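Local atomic coordinates of divalent-cation tolerance protein CutA (Pyrococcus horikoshii, PDB entry 1UKU), a protein that is involved in resistance toward heavy metals, assembling as a homotrimer that binds copper at the interface between two trimers. Residues E64-I69 against P78-I83; V18-K23 against K70-Y75. All coordinates share one frame; numbering follows the deposited sequence.

Contact 1. Residues E64-I69 against P78-I83; sequences ELKERI and PAIIRI
Ile69 and Ile80 meet methyl to methyl, and the closest approach is Ile69 CG2 to Ile80 CD1 at 3.6 Å. The two side chains lie alongside each other pointing opposite ways, and they touch at two places. Beside the first, Ile69 CG2 also lies 3.8 Å from Ile80 CG1, while further along Ile69 CD1 rests 3.9 Å from Ile80 CG2. In Ile69 the CG1 branch is set anti to the carbonyl carbon (chi1 -68°), which leaves CG2 anti to the backbone N and lets both branches face Ile80. Lys66, one helical turn earlier, supplies the flank: its carbonyl O is 3.9 Å from Ile80 CD1, and its CG lies 4.2 Å from Ile80 CG2. No hydrogen bond crosses between the segments; the 179 Å² they bury comes almost wholly from Ile80 against Lys66 and Ile69. Lys66 NZ turns to Glu63, with which it makes a salt bridge. The spacing of Lys66 and Ile69 is fixed by the helix itself, where Ile69 N bonds Leu65 O at 2.9 Å. On the other segment, Ile80 N is hydrogen-bonded to Asn89 OD1 of the second subunit, and backbone bonds join Ile81 to Tyr5. The contact is thus buried where helix 62-72 lies against the approach to strand 81-84, outermost in this chain, which pairs onward with the second subunit; Val4 of strand 2-8 packs on Ile80, and Leu21 of helix 11-23 on Ile69.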
ATOM      1  N   GLU A  64      -9.635  19.399  -2.181  1.00  9.84           N
ATOM      2  CA  GLU A  64     -10.718  19.268  -3.118  1.00 10.93           C
ATOM      3  C   GLU A  64     -11.064  17.801  -3.326  1.00 10.31           C
ATOM      4  O   GLU A  64     -12.218  17.440  -3.424  1.00 10.49           O
ATOM      5  CB  GLU A  64     -10.336  19.955  -4.438  1.00 12.52           C
ATOM      6  CG  GLU A  64     -11.469  20.046  -5.434  1.00 15.10           C
ATOM      7  CD  GLU A  64     -11.132  20.872  -6.664  1.00 15.10           C
ATOM      8  OE1 GLU A  64     -12.042  20.979  -7.501  1.00 18.49           O
ATOM      9  OE2 GLU A  64      -9.986  21.362  -6.803  1.00 17.86           O
ATOM     10  N   LEU A  65     -10.043  16.954  -3.425  1.00  9.12           N
ATOM     11  CA  LEU A  65     -10.269  15.533  -3.663  1.00  8.81           C
ATOM     12  C   LEU A  65     -10.940  14.891  -2.450  1.00  8.87           C
ATOM     13  O   LEU A  65     -11.862  14.103  -2.582  1.00  8.41           O
ATOM     14  CB  LEU A  65      -8.949  14.832  -3.975  1.00  8.10           C
ATOM     15  CG  LEU A  65      -9.019  13.301  -4.069  1.00  7.82           C
ATOM     16  CD1 LEU A  65      -9.998  12.861  -5.126  1.00  8.92           C
ATOM     17  CD2 LEU A  65      -7.648  12.722  -4.298  1.00  7.69           C
ATOM     18  N   LYS A  66     -10.459  15.237  -1.259  1.00  9.38           N
ATOM     19  CA  LYS A  66     -11.022  14.711  -0.038  1.00  9.26           C
ATOM     20  C   LYS A  66     -12.498  15.076   0.062  1.00  9.71           C
ATOM     21  O   LYS A  66     -13.330  14.227   0.392  1.00  8.91           O
ATOM     22  CB  LYS A  66     -10.275  15.244   1.162  1.00  9.98           C
ATOM     23  CG  LYS A  66     -10.859  14.725   2.471  1.00 12.08           C
ATOM     24  CD  LYS A  66     -10.160  15.246   3.696  1.00 15.66           C
ATOM     25  CE  LYS A  66     -10.999  16.275   4.346  1.00 20.58           C
ATOM     26  NZ  LYS A  66     -10.193  17.405   4.741  1.00 19.69           N
ATOM     27  N   GLU A  67     -12.842  16.323  -0.245  1.00 10.52           N
ATOM     28  CA  GLU A  67     -14.254  16.720  -0.202  1.00 10.29           C
ATOM     29  C   GLU A  67     -15.081  15.954  -1.210  1.00 10.18           C
ATOM     30  O   GLU A  67     -16.180  15.490  -0.878  1.00  9.73           O
ATOM     31  CB  GLU A  67     -14.419  18.221  -0.466  1.00 11.80           C
ATOM     32  CG  GLU A  67     -15.884  18.678  -0.534  1.00 13.95           C
ATOM     33  CD  GLU A  67     -16.702  18.461   0.747  1.00 18.62           C
ATOM     34  OE1 GLU A  67     -17.963  18.326   0.657  1.00 22.75           O
ATOM     35  OE2 GLU A  67     -16.159  18.400   1.861  1.00 17.81           O
ATOM     36  N   ARG A  68     -14.570  15.784  -2.428  1.00 10.35           N
ATOM     37  CA  ARG A  68     -15.320  15.044  -3.424  1.00 10.53           C
ATOM     38  C   ARG A  68     -15.506  13.574  -3.034  1.00  9.96           C
ATOM     39  O   ARG A  68     -16.589  13.010  -3.226  1.00 10.06           O
ATOM     40  CB  ARG A  68     -14.713  15.189  -4.813  1.00 10.66           C
ATOM     41  CG  ARG A  68     -15.086  16.466  -5.496  1.00 16.01           C
ATOM     42  CD  ARG A  68     -16.606  16.661  -5.676  1.00 15.85           C
ATOM     43  NE  ARG A  68     -17.220  15.959  -6.801  1.00 15.77           N
ATOM     44  CZ  ARG A  68     -18.449  15.434  -6.807  1.00 15.96           C
ATOM     45  NH1 ARG A  68     -19.216  15.460  -5.728  1.00 18.60           N
ATOM     46  NH2 ARG A  68     -18.918  14.876  -7.902  1.00 17.24           N
ATOM     47  N   ILE A  69     -14.492  12.957  -2.454  1.00  8.93           N
ATOM     48  CA  ILE A  69     -14.668  11.593  -2.013  1.00  9.47           C
ATOM     49  C   ILE A  69     -15.726  11.538  -0.933  1.00  9.63           C
ATOM     50  O   ILE A  69     -16.549  10.625  -0.948  1.00 10.74           O
ATOM     51  CB  ILE A  69     -13.343  10.974  -1.554  1.00  8.46           C
ATOM     52  CG1 ILE A  69     -12.401  10.800  -2.756  1.00  7.80           C
ATOM     53  CG2 ILE A  69     -13.585   9.602  -0.875  1.00 10.19           C
ATOM     54  CD1 ILE A  69     -10.957  10.496  -2.342  1.00  8.55           C
ATOM     55  N   PRO A  78     -16.098   7.086   5.662  1.00 11.07           N
ATOM     56  CA  PRO A  78     -15.081   6.407   4.849  1.00 11.06           C
ATOM     57  C   PRO A  78     -13.709   6.696   5.382  1.00 10.52           C
ATOM     58  O   PRO A  78     -13.510   7.694   6.072  1.00 10.32           O
ATOM     59  CB  PRO A  78     -15.242   7.053   3.486  1.00 10.71           C
ATOM     60  CG  PRO A  78     -15.747   8.421   3.785  1.00 12.68           C
ATOM     61  CD  PRO A  78     -16.568   8.323   5.037  1.00 12.35           C
ATOM     62  N   ALA A  79     -12.755   5.838   5.039  1.00  9.62           N
ATOM     63  CA  ALA A  79     -11.341   6.124   5.238  1.00  9.68           C
ATOM     64  C   ALA A  79     -10.846   6.893   4.013  1.00  8.96           C
ATOM     65  O   ALA A  79     -10.944   6.422   2.884  1.00  9.28           O
ATOM     66  CB  ALA A  79     -10.552   4.856   5.401  1.00 11.23           C
ATOM     67  N   ILE A  80     -10.294   8.077   4.233  1.00  8.05           N
ATOM     68  CA  ILE A  80      -9.704   8.862   3.162  1.00  7.07           C
ATOM     69  C   ILE A  80      -8.314   9.298   3.625  1.00  7.48           C
ATOM     70  O   ILE A  80      -8.157  10.324   4.308  1.00  8.04           O
ATOM     71  CB  ILE A  80     -10.568  10.098   2.788  1.00  7.93           C
ATOM     72  CG1 ILE A  80     -12.023   9.700   2.632  1.00  7.00           C
ATOM     73  CG2 ILE A  80     -10.040  10.726   1.481  1.00  9.23           C
ATOM     74  CD1 ILE A  80     -12.964  10.899   2.425  1.00  8.41           C
ATOM     75  N   ILE A  81      -7.307   8.525   3.233  1.00  6.79           N
ATOM     76  CA  ILE A  81      -5.971   8.518   3.841  1.00  7.46           C
ATOM     77  C   ILE A  81      -4.941   9.022   2.843  1.00  7.42           C
ATOM     78  O   ILE A  81      -4.733   8.408   1.808  1.00  7.81           O
ATOM     79  CB  ILE A  81      -5.646   7.094   4.297  1.00  8.04           C
ATOM     80  CG1 ILE A  81      -6.490   6.751   5.547  1.00  8.30           C
ATOM     81  CG2 ILE A  81      -4.171   6.913   4.597  1.00 10.02           C
ATOM     82  CD1 ILE A  81      -6.507   5.283   5.987  1.00 12.05           C
ATOM     83  N   ARG A  82      -4.299  10.135   3.165  1.00  7.05           N
ATOM     84  CA  ARG A  82      -3.267  10.742   2.338  1.00  7.09           C
ATOM     85  C   ARG A  82      -1.899  10.290   2.828  1.00  6.72           C
ATOM     86  O   ARG A  82      -1.558  10.477   4.000  1.00  6.86           O
ATOM     87  CB  ARG A  82      -3.337  12.270   2.404  1.00  8.22           C
ATOM     88  CG  ARG A  82      -2.128  12.978   1.858  1.00  8.72           C
ATOM     89  CD  ARG A  82      -2.263  14.456   1.858  1.00  8.60           C
ATOM     90  NE  ARG A  82      -0.987  15.084   1.615  1.00 10.11           N
ATOM     91  CZ  ARG A  82      -0.821  16.379   1.379  1.00 10.60           C
ATOM     92  NH1 ARG A  82      -1.850  17.224   1.360  1.00 14.58           N
ATOM     93  NH2 ARG A  82       0.398  16.838   1.162  1.00 12.83           N
ATOM     94  N   ILE A  83      -1.099   9.715   1.937  1.00  6.70           N
ATOM     95  CA  ILE A  83       0.305   9.427   2.177  1.00  8.49           C
ATOM     96  C   ILE A  83       1.137  10.144   1.125  1.00  7.55           C
ATOM     97  O   ILE A  83       0.969   9.944  -0.060  1.00  7.49           O
ATOM     98  CB  ILE A  83       0.582   7.902   2.203  1.00  9.20           C
ATOM     99  CG1 ILE A  83      -0.136   7.234   3.407  1.00 11.76           C
ATOM    100  CG2 ILE A  83       2.078   7.622   2.284  1.00  8.23           C
ATOM    101  CD1 ILE A  83      -0.427   5.750   3.229  1.00 14.67           C
TER

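Contact 2. Residues V18-K23 against K70-Y75; sequences VKTLLK and KELHPY
Leu72 meets Thr20 and Leu21 chiefly through methyl groups; the flat group of this region is the ring of His73, just past the end of helix 62-72. At its edge, Tyr75 N donates to His73 ND1 at 3.0 Å with an N-H...ND1 angle of 168°, and the nitrogen sits only 10° out of the ring plane. The ring stacks with that of Phe8, and NE2 makes weak hydrogen bonds to Thr7 O and Thr6 OG1. Since ND1 is an acceptor, a proton on NE2 would be consistent with this pattern. Tyr75 packs on Asp48, a copper ligand, and its OH bonds Glu50.

Across the segments, one methyl does the touching: Leu72 CD1 lies 3.8 Å from Thr20 CG2 and 4.0 Å from Leu21 CD2. With CG beside the backbone N, chi2 of 170° sets Leu72 CD1 anti to CA and points it at helix 11-23, where it touches both of these adjacent residues, from directions about at right angles. Thr20 lies at a slant to Leu72, its CB also standing 4.1 Å from Leu72 CD1, whereas Leu21 runs past Leu72 in the opposite direction. The threonine methyl faces Leu72 because OG1 is turned beside the backbone N, where it bonds Lys16 O within its own helix.

The closest CA atoms, Thr20 CA and Leu72 CA, remain 8.7 Å apart, so the backbones are bridged by side chains, and the buried area is a modest 102 Å². With no hydrogen bond or ion pair between the segments, the chemistry implies a purely van der Waals junction of the ends of helices 11-23 and 62-72, while nearby polar groups find partners elsewhere: Thr20 on Lys16, Glu71 on Arg68, and His73 within its own turn.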
ATOM      1  N   VAL A  18     -14.342   6.246  -8.807  1.00  8.30           N
ATOM      2  CA  VAL A  18     -13.043   6.502  -9.438  1.00  9.50           C
ATOM      3  C   VAL A  18     -13.181   7.109 -10.824  1.00  8.83           C
ATOM      4  O   VAL A  18     -12.441   8.050 -11.180  1.00  8.81           O
ATOM      5  CB  VAL A  18     -12.195   5.224  -9.478  1.00 10.93           C
ATOM      6  CG1 VAL A  18     -11.084   5.263 -10.517  1.00 14.42           C
ATOM      7  CG2 VAL A  18     -11.663   4.943  -8.076  1.00 11.79           C
ATOM      8  N   LYS A  19     -14.137   6.612 -11.584  1.00  9.35           N
ATOM      9  CA  LYS A  19     -14.354   7.162 -12.923  1.00  9.80           C
ATOM     10  C   LYS A  19     -14.869   8.625 -12.815  1.00  9.86           C
ATOM     11  O   LYS A  19     -14.455   9.468 -13.608  1.00  9.81           O
ATOM     12  CB  LYS A  19     -15.299   6.290 -13.763  1.00 10.46           C
ATOM     13  CG  LYS A  19     -14.717   4.950 -14.149  1.00 12.10           C
ATOM     14  CD  LYS A  19     -15.636   4.110 -15.028  1.00 16.79           C
ATOM     15  CE  LYS A  19     -14.999   2.772 -15.358  1.00 18.32           C
ATOM     16  NZ  LYS A  19     -15.880   1.936 -16.225  1.00 22.16           N
ATOM     17  N   THR A  20     -15.724   8.942 -11.842  1.00  9.65           N
ATOM     18  CA  THR A  20     -16.157  10.338 -11.614  1.00  9.32           C
ATOM     19  C   THR A  20     -14.956  11.224 -11.262  1.00  9.27           C
ATOM     20  O   THR A  20     -14.847  12.348 -11.730  1.00 10.70           O
ATOM     21  CB  THR A  20     -17.190  10.392 -10.501  1.00 10.47           C
ATOM     22  OG1 THR A  20     -18.329   9.598 -10.887  1.00 13.53           O
ATOM     23  CG2 THR A  20     -17.681  11.780 -10.295  1.00 10.21           C
ATOM     24  N   LEU A  21     -14.045  10.721 -10.438  1.00  7.95           N
ATOM     25  CA  LEU A  21     -12.893  11.499 -10.007  1.00  7.93           C
ATOM     26  C   LEU A  21     -11.979  11.723 -11.201  1.00  8.06           C
ATOM     27  O   LEU A  21     -11.392  12.813 -11.322  1.00  8.75           O
ATOM     28  CB  LEU A  21     -12.149  10.825  -8.863  1.00  7.38           C
ATOM     29  CG  LEU A  21     -12.894  10.703  -7.534  1.00  9.13           C
ATOM     30  CD1 LEU A  21     -12.051   9.869  -6.535  1.00  9.87           C
ATOM     31  CD2 LEU A  21     -13.290  12.040  -6.891  1.00  9.17           C
ATOM     32  N   LEU A  22     -11.833  10.731 -12.085  1.00  8.57           N
ATOM     33  CA  LEU A  22     -11.049  10.901 -13.310  1.00  8.90           C
ATOM     34  C   LEU A  22     -11.711  11.947 -14.213  1.00  9.77           C
ATOM     35  O   LEU A  22     -11.041  12.835 -14.730  1.00 10.66           O
ATOM     36  CB  LEU A  22     -10.866   9.573 -14.056  1.00  9.32           C
ATOM     37  CG  LEU A  22      -9.838   8.636 -13.402  1.00  7.97           C
ATOM     38  CD1 LEU A  22     -10.030   7.210 -13.887  1.00  9.03           C
ATOM     39  CD2 LEU A  22      -8.421   9.084 -13.684  1.00  8.60           C
ATOM     40  N   LYS A  23     -13.016  11.845 -14.387  1.00 10.68           N
ATOM     41  CA  LYS A  23     -13.739  12.809 -15.238  1.00 10.96           C
ATOM     42  C   LYS A  23     -13.575  14.236 -14.729  1.00 11.24           C
ATOM     43  O   LYS A  23     -13.489  15.178 -15.530  1.00 12.30           O
ATOM     44  CB  LYS A  23     -15.210  12.446 -15.336  1.00 11.79           C
ATOM     45  CG  LYS A  23     -15.423  11.200 -16.227  1.00 15.70           C
ATOM     46  CD  LYS A  23     -16.873  10.905 -16.545  1.00 22.22           C
ATOM     47  CE  LYS A  23     -17.803  11.016 -15.356  1.00 26.17           C
ATOM     48  NZ  LYS A  23     -19.102  10.331 -15.626  1.00 29.55           N
ATOM     49  N   LYS A  70     -15.723  12.493  -0.003  1.00 10.47           N
ATOM     50  CA  LYS A  70     -16.750  12.491   1.044  1.00 10.81           C
ATOM     51  C   LYS A  70     -18.131  12.535   0.408  1.00 11.47           C
ATOM     52  O   LYS A  70     -19.040  11.854   0.842  1.00 13.90           O
ATOM     53  CB  LYS A  70     -16.564  13.677   2.000  1.00 11.34           C
ATOM     54  CG  LYS A  70     -15.396  13.538   2.939  1.00 13.10           C
ATOM     55  CD  LYS A  70     -15.006  14.860   3.564  1.00 17.41           C
ATOM     56  CE  LYS A  70     -15.996  15.326   4.578  1.00 21.18           C
ATOM     57  NZ  LYS A  70     -15.523  16.638   5.122  1.00 23.19           N
ATOM     58  N   GLU A  71     -18.263  13.362  -0.621  1.00 10.99           N
ATOM     59  CA  GLU A  71     -19.532  13.573  -1.300  1.00 12.04           C
ATOM     60  C   GLU A  71     -19.961  12.393  -2.162  1.00 12.48           C
ATOM     61  O   GLU A  71     -21.154  12.227  -2.456  1.00 15.27           O
ATOM     62  CB  GLU A  71     -19.460  14.821  -2.166  1.00 11.84           C
ATOM     63  CG  GLU A  71     -19.435  16.095  -1.357  1.00 12.07           C
ATOM     64  CD  GLU A  71     -19.040  17.285  -2.188  1.00 14.62           C
ATOM     65  OE1 GLU A  71     -18.833  17.158  -3.401  1.00 15.42           O
ATOM     66  OE2 GLU A  71     -18.948  18.389  -1.598  1.00 17.92           O
ATOM     67  N   LEU A  72     -19.016  11.566  -2.592  1.00 11.36           N
ATOM     68  CA  LEU A  72     -19.337  10.439  -3.476  1.00 11.28           C
ATOM     69  C   LEU A  72     -19.371   9.072  -2.775  1.00 10.81           C
ATOM     70  O   LEU A  72     -19.867   8.090  -3.344  1.00 11.67           O
ATOM     71  CB  LEU A  72     -18.332  10.367  -4.624  1.00 11.82           C
ATOM     72  CG  LEU A  72     -18.425  11.537  -5.594  1.00 11.57           C
ATOM     73  CD1 LEU A  72     -17.233  11.513  -6.549  1.00 12.33           C
ATOM     74  CD2 LEU A  72     -19.707  11.489  -6.391  1.00 13.86           C
ATOM     75  N   HIS A  73     -18.891   9.019  -1.553  1.00 10.16           N
ATOM     76  CA  HIS A  73     -18.574   7.719  -0.948  1.00  9.56           C
ATOM     77  C   HIS A  73     -19.827   7.019  -0.446  1.00 10.80           C
ATOM     78  O   HIS A  73     -20.681   7.656   0.174  1.00 10.63           O
ATOM     79  CB  HIS A  73     -17.605   7.877   0.220  1.00  9.25           C
ATOM     80  CG  HIS A  73     -16.729   6.679   0.413  1.00  8.78           C
ATOM     81  ND1 HIS A  73     -17.212   5.459   0.826  1.00  9.76           N
ATOM     82  CD2 HIS A  73     -15.406   6.519   0.195  1.00  8.55           C
ATOM     83  CE1 HIS A  73     -16.215   4.584   0.832  1.00  8.04           C
ATOM     84  NE2 HIS A  73     -15.108   5.209   0.447  1.00  8.64           N
ATOM     85  N   PRO A  74     -19.939   5.710  -0.686  1.00 11.41           N
ATOM     86  CA  PRO A  74     -21.054   4.943  -0.096  1.00 12.36           C
ATOM     87  C   PRO A  74     -21.033   4.780   1.420  1.00 12.43           C
ATOM     88  O   PRO A  74     -22.083   4.471   2.007  1.00 13.91           O
ATOM     89  CB  PRO A  74     -20.967   3.580  -0.782  1.00 13.28           C
ATOM     90  CG  PRO A  74     -19.628   3.507  -1.405  1.00 13.39           C
ATOM     91  CD  PRO A  74     -19.140   4.904  -1.631  1.00 11.73           C
ATOM     92  N   TYR A  75     -19.884   4.961   2.059  1.00 11.28           N
ATOM     93  CA  TYR A  75     -19.806   4.897   3.498  1.00 11.45           C
ATOM     94  C   TYR A  75     -20.082   6.249   4.159  1.00 12.41           C
ATOM     95  O   TYR A  75     -19.573   7.255   3.705  1.00 13.97           O
ATOM     96  CB  TYR A  75     -18.428   4.391   3.947  1.00 10.63           C
ATOM     97  CG  TYR A  75     -18.134   2.942   3.593  1.00  9.83           C
ATOM     98  CD1 TYR A  75     -19.146   2.027   3.308  1.00  9.79           C
ATOM     99  CD2 TYR A  75     -16.837   2.500   3.538  1.00  9.95           C
ATOM    100  CE1 TYR A  75     -18.861   0.707   3.042  1.00 10.50           C
ATOM    101  CE2 TYR A  75     -16.529   1.193   3.249  1.00 10.73           C
ATOM    102  CZ  TYR A  75     -17.523   0.290   2.996  1.00  9.25           C
ATOM    103  OH  TYR A  75     -17.155  -1.014   2.687  1.00 10.51           O
TER

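In the fold
The centres of contacts 1 and 2 are about 10 Å apart, and helix 62-72 serves both: residues 64-69 meet the segment leading into strand 81-84, and residues 70-75 meet helix 11-23. Along the chain the order is 18-23, 64-69, 70-75, 78-83, so the two pairings cross. They also touch directly, with Pro78 CB 3.3 Å from His73 CD2 and Leu65 CD1 3.8 Å from Leu21 CD2. The antiparallel sheet order, 29-41, 44-57, 2-8, 81-84, with these two helices packed on it, is that of a ferredoxin-like fold. Contact 2 thus joins helix to helix, and contact 1 joins the shared helix to the approach of strand 81-84, from which the sheet runs on into the second subunit.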